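Local structure of paraflagellar rod component (Trypanosoma brucei, 2Q0X) at residues A[40-45]-A[99-104]; A[62-67]-A[286-291]; A[66-71]-A[135-140]. The protein is of unknown function but adopts the alpha/beta hydrolase fold and is probably a component of the paraflagellar rod. All coordinates share one frame; numbering follows the deposited sequence.

Interaction 1: residues A[40-45]-A[99-104]; sequences CVLWVG and GILLRD
This is a small, buried, purely apolar contact of helix on sheet: Leu101, near the end of helix 87-104, presses one methyl against Cys40 and Leu42 of strand 40-44. Only about 101 Å² is buried between the two segments, and the closest CA atoms, those of Cys40 and Leu101, stay 8.7 Å apart, so the backbones are kept well separated and the side chains do all the meeting. Leu101 uses a single branch. Its CD1 lies 4.0 Å from Cys40 SG and reaches Leu42 CD2 at 4.2 Å, while CD2 of the same leucine stands farther back from both. Cys40 and Leu42 are alternate residues of the strand, so both point to this face and offer the methyl two neighbouring surfaces. The thiol is turned up between the backbone N and the carbonyl carbon (chi1 64°), which lifts SG off the strand toward the helix. Leu42 instead swings its CG opposite the backbone N (chi1 174°) and meets the methyl with CD2. In the fold, helix 87-104 is the connection from strand 69-73 to strand 110-115, and strand 40-44 lies between those two in the sheet; the helix therefore crosses over it in a beta-alpha-beta crossover of the alpha/beta hydrolase fold. Leu97 and Ile98, about a turn earlier in this helix, also touch Leu42, and Met107 in the loop beyond it touches Cys40. Val41 and Trp43 point to the other face of the sheet, where Trp43 NE1 is hydrogen-bonded to Thr115 OG1. Along the strand itself, the backbones of Cys40 and Leu42 are both hydrogen-bonded to that of Ala111 in the neighbouring parallel strand 110-115.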
loop_
_atom_site.group_PDB
_atom_site.type_symbol
_atom_site.label_atom_id
_atom_site.label_comp_id
_atom_site.label_asym_id
_atom_site.label_seq_id
_atom_site.Cartn_x
_atom_site.Cartn_y
_atom_site.Cartn_z
ATOM N N CYS A 40 5.648 22.335 1.430
ATOM C CA CYS A 40 6.020 20.977 1.065
ATOM C C CYS A 40 5.799 20.629 -0.394
ATOM O O CYS A 40 4.882 21.131 -1.043
ATOM C CB CYS A 40 5.280 19.954 1.954
ATOM S SG CYS A 40 3.466 19.903 1.793
ATOM N N VAL A 41 6.661 19.747 -0.900
ATOM C CA VAL A 41 6.348 18.968 -2.078
ATOM C C VAL A 41 5.566 17.712 -1.647
ATOM O O VAL A 41 5.997 16.984 -0.758
ATOM C CB VAL A 41 7.615 18.569 -2.834
ATOM C CG1 VAL A 41 7.271 17.634 -3.997
ATOM C CG2 VAL A 41 8.334 19.837 -3.318
ATOM N N LEU A 42 4.392 17.507 -2.252
ATOM C CA LEU A 42 3.550 16.369 -1.988
ATOM C C LEU A 42 3.511 15.484 -3.223
ATOM O O LEU A 42 3.069 15.913 -4.307
ATOM C CB LEU A 42 2.141 16.822 -1.633
ATOM C CG LEU A 42 1.061 15.745 -1.451
ATOM C CD1 LEU A 42 1.494 14.710 -0.424
ATOM C CD2 LEU A 42 -0.310 16.402 -1.078
ATOM N N TRP A 43 3.911 14.229 -3.026
ATOM C CA TRP A 43 3.977 13.244 -4.091
ATOM C C TRP A 43 2.822 12.230 -4.019
ATOM O O TRP A 43 2.541 11.669 -2.976
ATOM C CB TRP A 43 5.312 12.499 -4.054
ATOM C CG TRP A 43 5.352 11.381 -5.047
ATOM C CD1 TRP A 43 5.592 11.486 -6.387
ATOM C CD2 TRP A 43 5.106 9.995 -4.796
ATOM N NE1 TRP A 43 5.520 10.261 -6.976
ATOM C CE2 TRP A 43 5.212 9.326 -6.022
ATOM C CE3 TRP A 43 4.799 9.258 -3.653
ATOM C CZ2 TRP A 43 5.041 7.955 -6.137
ATOM C CZ3 TRP A 43 4.619 7.900 -3.774
ATOM C CH2 TRP A 43 4.738 7.264 -5.007
ATOM N N VAL A 44 2.192 12.001 -5.162
ATOM C CA VAL A 44 1.239 10.924 -5.348
ATOM C C VAL A 44 1.606 10.222 -6.665
ATOM O O VAL A 44 2.034 10.844 -7.627
ATOM C CB VAL A 44 -0.273 11.461 -5.296
ATOM C CG1 VAL A 44 -0.621 12.294 -6.452
ATOM C CG2 VAL A 44 -1.234 10.315 -5.156
ATOM N N GLY A 45 1.458 8.918 -6.691
ATOM C CA GLY A 45 1.914 8.124 -7.819
ATOM C C GLY A 45 0.858 7.215 -8.381
ATOM O O GLY A 45 -0.352 7.347 -8.095
ATOM N N GLY A 99 -5.575 19.731 2.953
ATOM C CA GLY A 99 -6.180 20.423 4.064
ATOM C C GLY A 99 -5.534 20.174 5.420
ATOM O O GLY A 99 -5.302 21.119 6.199
ATOM N N ILE A 100 -5.270 18.907 5.720
ATOM C CA ILE A 100 -4.573 18.525 6.949
ATOM C C ILE A 100 -3.177 19.153 7.016
ATOM O O ILE A 100 -2.787 19.732 8.018
ATOM C CB ILE A 100 -4.457 16.992 7.051
ATOM C CG1 ILE A 100 -5.811 16.385 7.425
ATOM C CG2 ILE A 100 -3.329 16.567 8.042
ATOM C CD1 ILE A 100 -5.915 14.892 7.017
ATOM N N LEU A 101 -2.425 19.051 5.938
ATOM C CA LEU A 101 -1.085 19.631 5.908
ATOM C C LEU A 101 -1.072 21.153 6.133
ATOM O O LEU A 101 -0.212 21.696 6.849
ATOM C CB LEU A 101 -0.422 19.321 4.571
ATOM C CG LEU A 101 -0.016 17.863 4.347
ATOM C CD1 LEU A 101 0.396 17.637 2.917
ATOM C CD2 LEU A 101 1.124 17.467 5.326
ATOM N N LEU A 102 -2.019 21.834 5.493
ATOM C CA LEU A 102 -2.117 23.281 5.606
ATOM C C LEU A 102 -2.457 23.670 7.029
ATOM O O LEU A 102 -1.743 24.463 7.635
ATOM C CB LEU A 102 -3.145 23.850 4.632
ATOM C CG LEU A 102 -2.834 23.702 3.140
ATOM C CD1 LEU A 102 -3.994 24.243 2.290
ATOM C CD2 LEU A 102 -1.524 24.377 2.774
ATOM N N ARG A 103 -3.519 23.113 7.593
ATOM C CA ARG A 103 -3.919 23.590 8.925
ATOM C C ARG A 103 -3.120 22.954 10.059
ATOM O O ARG A 103 -2.813 23.634 11.042
ATOM C CB ARG A 103 -5.436 23.536 9.191
ATOM C CG ARG A 103 -6.231 22.511 8.433
ATOM C CD ARG A 103 -7.669 22.418 8.899
ATOM N NE ARG A 103 -7.755 22.127 10.336
ATOM C CZ ARG A 103 -7.565 20.938 10.915
ATOM N NH1 ARG A 103 -7.272 19.846 10.206
ATOM N NH2 ARG A 103 -7.679 20.844 12.235
ATOM N N ASP A 104 -2.755 21.681 9.925
ATOM C CA ASP A 104 -2.149 20.966 11.055
ATOM C C ASP A 104 -0.622 20.919 11.058
ATOM O O ASP A 104 -0.033 20.729 12.114
ATOM C CB ASP A 104 -2.756 19.572 11.205
ATOM C CG ASP A 104 -4.246 19.619 11.497
ATOM O OD1 ASP A 104 -4.701 20.590 12.135
ATOM O OD2 ASP A 104 -4.973 18.688 11.099
#

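Interaction 2: residues A[62-67]-A[286-291]; sequences EELQGD and AILQFL
Leu64 and Leu288 share one conformation, CG beside the backbone N with chi1 at -73° and -82°, followed by an extended second torsion, and this sends the forked end of each toward the other helix although neither CB starts out in that direction. The two forks meet at an oblique angle through one methyl apiece, Leu64 CD2 lying 3.8 Å from Leu288 CD2. Leu291, three residues further along the same helix, lays its CD1 against Leu64 CD2, again at 3.8 Å, the two side chains crossing at about a right angle. Leu64 CD2 is thus shared by two leucines about one helical turn apart. The other branch of Leu288 is used as well: CD1 sits 3.6 Å from Glu63 CB and 4.1 Å from Glu63 CG, packing on the aliphatic root of an acid whose chain bends at its second torsion (chi2 -62°). Helix 280-299 is the last helix modelled in the chain and helix 57-64 the one that follows strand 40-44; in this alpha/beta hydrolase fold both lie on the face of the central sheet away from helix 87-104. The interface grades from wet to dry across its width, with exposed Glu63 at the outer margin and Leu64 and Leu291 buried against the sheet. Leu291 goes on to touch Trp68, and Ile287 and Phe290 of the same helix pack onto strand 227-232. Just past Leu64 the chain turns sharply: Asp67 N is hydrogen-bonded to Leu64 O at 2.9 Å, and Gly66 takes a positive phi, at which a side chain would be jammed against the preceding carbonyl. Asp67 OD1 then pairs with Arg39 in a salt bridge.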
loop_
_atom_site.group_PDB
_atom_site.type_symbol
_atom_site.label_atom_id
_atom_site.label_comp_id
_atom_site.label_asym_id
_atom_site.label_seq_id
_atom_site.Cartn_x
_atom_site.Cartn_y
_atom_site.Cartn_z
ATOM N N GLU A 62 16.555 15.257 0.685
ATOM C CA GLU A 62 17.780 15.745 1.277
ATOM C C GLU A 62 18.181 17.125 0.731
ATOM O O GLU A 62 18.525 18.035 1.494
ATOM C CB GLU A 62 18.890 14.718 1.007
ATOM C CG GLU A 62 20.060 14.789 1.895
ATOM C CD GLU A 62 20.993 13.601 1.664
ATOM O OE1 GLU A 62 21.662 13.583 0.592
ATOM O OE2 GLU A 62 21.042 12.687 2.539
ATOM N N GLU A 63 18.142 17.258 -0.592
ATOM C CA GLU A 63 18.484 18.517 -1.262
ATOM C C GLU A 63 17.492 19.628 -0.952
ATOM O O GLU A 63 17.901 20.763 -0.750
ATOM C CB GLU A 63 18.617 18.319 -2.773
ATOM C CG GLU A 63 19.887 17.574 -3.175
ATOM C CD GLU A 63 21.162 18.317 -2.774
ATOM O OE1 GLU A 63 21.214 19.572 -2.909
ATOM O OE2 GLU A 63 22.116 17.637 -2.330
ATOM N N LEU A 64 16.208 19.271 -0.875
ATOM C CA LEU A 64 15.124 20.193 -0.510
ATOM C C LEU A 64 15.161 20.678 0.936
ATOM O O LEU A 64 14.562 21.700 1.259
ATOM C CB LEU A 64 13.756 19.518 -0.756
ATOM C CG LEU A 64 13.298 19.351 -2.212
ATOM C CD1 LEU A 64 12.105 18.421 -2.304
ATOM C CD2 LEU A 64 12.996 20.720 -2.822
ATOM N N GLN A 65 15.845 19.933 1.803
ATOM C CA GLN A 65 15.811 20.159 3.244
ATOM C C GLN A 65 16.180 21.593 3.612
ATOM O O GLN A 65 17.174 22.127 3.124
ATOM C CB GLN A 65 16.771 19.200 3.943
ATOM C CG GLN A 65 16.637 19.192 5.451
ATOM C CD GLN A 65 17.927 19.531 6.135
ATOM O OE1 GLN A 65 18.508 18.697 6.850
ATOM N NE2 GLN A 65 18.406 20.763 5.925
ATOM N N GLY A 66 15.380 22.189 4.496
ATOM C CA GLY A 66 15.516 23.591 4.864
ATOM C C GLY A 66 14.676 24.524 4.007
ATOM O O GLY A 66 14.481 25.690 4.367
ATOM N N ASP A 67 14.164 24.016 2.887
ATOM C CA ASP A 67 13.498 24.852 1.890
ATOM C C ASP A 67 12.082 24.325 1.623
ATOM O O ASP A 67 11.108 25.059 1.783
ATOM C CB ASP A 67 14.343 24.898 0.610
ATOM C CG ASP A 67 13.869 25.941 -0.366
ATOM O OD1 ASP A 67 13.306 26.959 0.078
ATOM O OD2 ASP A 67 14.054 25.749 -1.585
ATOM N N ALA A 286 16.386 19.175 -12.130
ATOM C CA ALA A 286 15.264 19.848 -12.792
ATOM C C ALA A 286 14.187 20.304 -11.780
ATOM O O ALA A 286 13.631 21.399 -11.892
ATOM C CB ALA A 286 14.638 18.923 -13.861
ATOM N N ILE A 287 13.913 19.469 -10.786
ATOM C CA ILE A 287 12.923 19.811 -9.767
ATOM C C ILE A 287 13.416 20.980 -8.914
ATOM O O ILE A 287 12.674 21.916 -8.681
ATOM C CB ILE A 287 12.561 18.591 -8.884
ATOM C CG1 ILE A 287 11.746 17.599 -9.702
ATOM C CG2 ILE A 287 11.759 19.002 -7.639
ATOM C CD1 ILE A 287 11.607 16.233 -9.053
ATOM N N LEU A 288 14.662 20.915 -8.462
ATOM C CA LEU A 288 15.257 21.972 -7.635
ATOM C C LEU A 288 15.329 23.317 -8.367
ATOM O O LEU A 288 15.015 24.347 -7.783
ATOM C CB LEU A 288 16.666 21.577 -7.187
ATOM C CG LEU A 288 16.795 20.658 -5.965
ATOM C CD1 LEU A 288 18.259 20.285 -5.776
ATOM C CD2 LEU A 288 16.251 21.341 -4.719
ATOM N N GLN A 289 15.773 23.284 -9.624
ATOM C CA GLN A 289 15.930 24.484 -10.454
ATOM C C GLN A 289 14.569 25.107 -10.772
ATOM O O GLN A 289 14.415 26.310 -10.757
ATOM C CB GLN A 289 16.679 24.136 -11.749
ATOM C CG GLN A 289 16.974 25.336 -12.683
ATOM C CD GLN A 289 18.200 26.150 -12.262
ATOM O OE1 GLN A 289 18.683 26.055 -11.125
ATOM N NE2 GLN A 289 18.714 26.961 -13.194
ATOM N N PHE A 290 13.580 24.271 -11.046
ATOM C CA PHE A 290 12.210 24.730 -11.239
ATOM C C PHE A 290 11.673 25.443 -9.992
ATOM O O PHE A 290 11.155 26.541 -10.066
ATOM C CB PHE A 290 11.311 23.532 -11.582
ATOM C CG PHE A 290 9.845 23.844 -11.539
ATOM C CD1 PHE A 290 9.037 23.310 -10.555
ATOM C CD2 PHE A 290 9.277 24.679 -12.480
ATOM C CE1 PHE A 290 7.666 23.606 -10.515
ATOM C CE2 PHE A 290 7.915 24.977 -12.427
ATOM C CZ PHE A 290 7.124 24.423 -11.441
ATOM N N LEU A 291 11.792 24.804 -8.845
ATOM C CA LEU A 291 11.309 25.401 -7.607
ATOM C C LEU A 291 12.061 26.698 -7.298
ATOM O O LEU A 291 11.443 27.692 -6.919
ATOM C CB LEU A 291 11.389 24.403 -6.438
ATOM C CG LEU A 291 10.417 23.204 -6.534
ATOM C CD1 LEU A 291 10.696 22.202 -5.409
ATOM C CD2 LEU A 291 8.935 23.631 -6.518
#

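Interaction 3: residues A[66-71]-A[135-140]; sequences GDWAFV and ITRVIL
Van der Waals contact accounts for what passes between these two segments, and it comes down to the far corner of one indole. Trp68, just before strand 69-73, holds its CG beside the backbone N (chi1 -66°) and extends the ring toward strand 135-143, where CH2 lies 4.2 Å from Arg137 CD. The methylene comes in obliquely, and the two side chains cross at about a right angle. Thr136 meets the same CH2 in another way: its OG1 stands at the ring edge, near the plane, 4.3 Å away. The arginine chain bends at its second and third torsions, and its guanidinium plane lies 35° from that of the indole. These strands are not sheet neighbours. In the alpha/beta hydrolase sheet 40-44 and 110-115 run between them, and the CA atoms of Trp68 and Arg137 are 12.1 Å apart, so the indole bridges over two intervening strands, with Ala111 touching both it and Arg137. Helix 280-299 lies on this same face, and its Phe290 touches Arg137 and Ile139. The polar groups of Thr136 and Arg137 find their partners away from the indole. Arg137 NE makes a weak, bent hydrogen bond to Thr136 O (3.0 Å, 126° at the hydrogen), which ties the side chain back to its own strand. The main charge partner of Arg137 is Asp295 of helix 280-299, joined to NH1 by a salt bridge, so this buried arginine has a carboxylate for its charge. Thr136 OG1 is hydrogen-bonded to Glu109 OE2. As for cation-pi interaction, the Trp68 ring takes part in one with Arg39.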
loop_
_atom_site.group_PDB
_atom_site.type_symbol
_atom_site.label_atom_id
_atom_site.label_comp_id
_atom_site.label_asym_id
_atom_site.label_seq_id
_atom_site.Cartn_x
_atom_site.Cartn_y
_atom_site.Cartn_z
ATOM N N GLY A 66 15.380 22.189 4.496
ATOM C CA GLY A 66 15.516 23.591 4.864
ATOM C C GLY A 66 14.676 24.524 4.007
ATOM O O GLY A 66 14.481 25.690 4.367
ATOM N N ASP A 67 14.164 24.016 2.887
ATOM C CA ASP A 67 13.498 24.852 1.890
ATOM C C ASP A 67 12.082 24.325 1.623
ATOM O O ASP A 67 11.108 25.059 1.783
ATOM C CB ASP A 67 14.343 24.898 0.610
ATOM C CG ASP A 67 13.869 25.941 -0.366
ATOM O OD1 ASP A 67 13.306 26.959 0.078
ATOM O OD2 ASP A 67 14.054 25.749 -1.585
ATOM N N TRP A 68 11.983 23.051 1.233
ATOM C CA TRP A 68 10.705 22.348 1.139
ATOM C C TRP A 68 10.737 21.031 1.928
ATOM O O TRP A 68 11.718 20.283 1.873
ATOM C CB TRP A 68 10.364 22.025 -0.329
ATOM C CG TRP A 68 10.103 23.218 -1.242
ATOM C CD1 TRP A 68 11.033 23.981 -1.883
ATOM C CD2 TRP A 68 8.825 23.724 -1.656
ATOM N NE1 TRP A 68 10.420 24.937 -2.642
ATOM C CE2 TRP A 68 9.063 24.800 -2.529
ATOM C CE3 TRP A 68 7.505 23.371 -1.377
ATOM C CZ2 TRP A 68 8.025 25.530 -3.127
ATOM C CZ3 TRP A 68 6.478 24.106 -1.956
ATOM C CH2 TRP A 68 6.749 25.171 -2.823
ATOM N N ALA A 69 9.657 20.736 2.642
ATOM C CA ALA A 69 9.444 19.407 3.174
ATOM C C ALA A 69 9.103 18.489 1.997
ATOM O O ALA A 69 8.791 18.967 0.918
ATOM C CB ALA A 69 8.331 19.399 4.221
ATOM N N PHE A 70 9.219 17.183 2.205
ATOM C CA PHE A 70 8.883 16.183 1.201
ATOM C C PHE A 70 7.882 15.219 1.837
ATOM O O PHE A 70 8.182 14.593 2.845
ATOM C CB PHE A 70 10.135 15.436 0.694
ATOM C CG PHE A 70 9.884 14.615 -0.556
ATOM C CD1 PHE A 70 9.906 13.220 -0.516
ATOM C CD2 PHE A 70 9.591 15.235 -1.761
ATOM C CE1 PHE A 70 9.662 12.457 -1.646
ATOM C CE2 PHE A 70 9.332 14.477 -2.895
ATOM C CZ PHE A 70 9.360 13.070 -2.827
ATOM N N VAL A 71 6.674 15.168 1.268
ATOM C CA VAL A 71 5.592 14.354 1.794
ATOM C C VAL A 71 5.135 13.382 0.719
ATOM O O VAL A 71 5.021 13.765 -0.442
ATOM C CB VAL A 71 4.380 15.204 2.224
ATOM C CG1 VAL A 71 3.246 14.307 2.753
ATOM C CG2 VAL A 71 4.785 16.255 3.288
ATOM N N ILE A 135 -1.996 25.661 -3.545
ATOM C CA ILE A 135 -1.265 24.797 -4.480
ATOM C C ILE A 135 -0.535 25.708 -5.495
ATOM O O ILE A 135 -1.144 26.238 -6.431
ATOM C CB ILE A 135 -2.222 23.767 -5.146
ATOM C CG1 ILE A 135 -2.887 22.906 -4.053
ATOM C CG2 ILE A 135 -1.467 22.889 -6.172
ATOM C CD1 ILE A 135 -4.051 22.038 -4.518
ATOM N N THR A 136 0.756 25.947 -5.267
ATOM C CA THR A 136 1.479 27.024 -5.960
ATOM C C THR A 136 2.383 26.544 -7.096
ATOM O O THR A 136 2.886 27.338 -7.882
ATOM C CB THR A 136 2.318 27.872 -4.971
ATOM O OG1 THR A 136 3.166 27.015 -4.218
ATOM C CG2 THR A 136 1.437 28.670 -4.015
ATOM N N ARG A 137 2.588 25.243 -7.176
ATOM C CA ARG A 137 3.420 24.649 -8.218
ATOM C C ARG A 137 2.913 23.268 -8.463
ATOM O O ARG A 137 2.434 22.607 -7.560
ATOM C CB ARG A 137 4.907 24.554 -7.811
ATOM C CG ARG A 137 5.695 25.840 -7.915
ATOM C CD ARG A 137 5.665 26.615 -6.613
ATOM N NE ARG A 137 5.629 28.078 -6.818
ATOM C CZ ARG A 137 6.670 28.872 -6.660
ATOM N NH1 ARG A 137 7.844 28.372 -6.336
ATOM N NH2 ARG A 137 6.549 30.159 -6.817
ATOM N N VAL A 138 3.026 22.843 -9.711
ATOM C CA VAL A 138 2.684 21.502 -10.095
ATOM C C VAL A 138 3.859 20.904 -10.875
ATOM O O VAL A 138 4.451 21.553 -11.725
ATOM C CB VAL A 138 1.368 21.469 -10.912
ATOM C CG1 VAL A 138 1.072 20.075 -11.376
ATOM C CG2 VAL A 138 0.167 22.037 -10.055
ATOM N N ILE A 139 4.192 19.658 -10.559
ATOM C CA ILE A 139 5.219 18.912 -11.274
ATOM C C ILE A 139 4.616 17.588 -11.705
ATOM O O ILE A 139 4.143 16.835 -10.870
ATOM C CB ILE A 139 6.470 18.621 -10.364
ATOM C CG1 ILE A 139 7.078 19.916 -9.813
ATOM C CG2 ILE A 139 7.491 17.753 -11.121
ATOM C CD1 ILE A 139 7.727 19.781 -8.416
ATOM N N LEU A 140 4.664 17.294 -12.994
ATOM C CA LEU A 140 4.105 16.054 -13.495
ATOM C C LEU A 140 5.137 15.307 -14.317
ATOM O O LEU A 140 5.787 15.876 -15.187
ATOM C CB LEU A 140 2.856 16.313 -14.346
ATOM C CG LEU A 140 1.740 17.186 -13.754
ATOM C CD1 LEU A 140 0.684 17.521 -14.802
ATOM C CD2 LEU A 140 1.148 16.558 -12.554
#

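Interactions 1 and 3 are buried contacts, while interaction 2 is only partly so and has an exposed acid at its margin. Strand 40-44 separates them: interaction 1 covers one face of the sheet, and interactions 2 and 3 lie on the other, where Val41 CG2 touches Leu291 CD1 at 3.9 Å. Interactions 2 and 3 share Gly66 and Asp67 and both involve helix 280-299, directly in the first and through Arg137 and its salt bridge in the second. Interactions 1 and 2 are apolar, leucine methyls meeting a thiol, other methyls or the methylenes of an acid; interaction 3, reaching across two intervening strands, mixes an indole with polar groups. Backbone pairing of Val41 and Trp43 with Val71 joins interaction 1 to interaction 3.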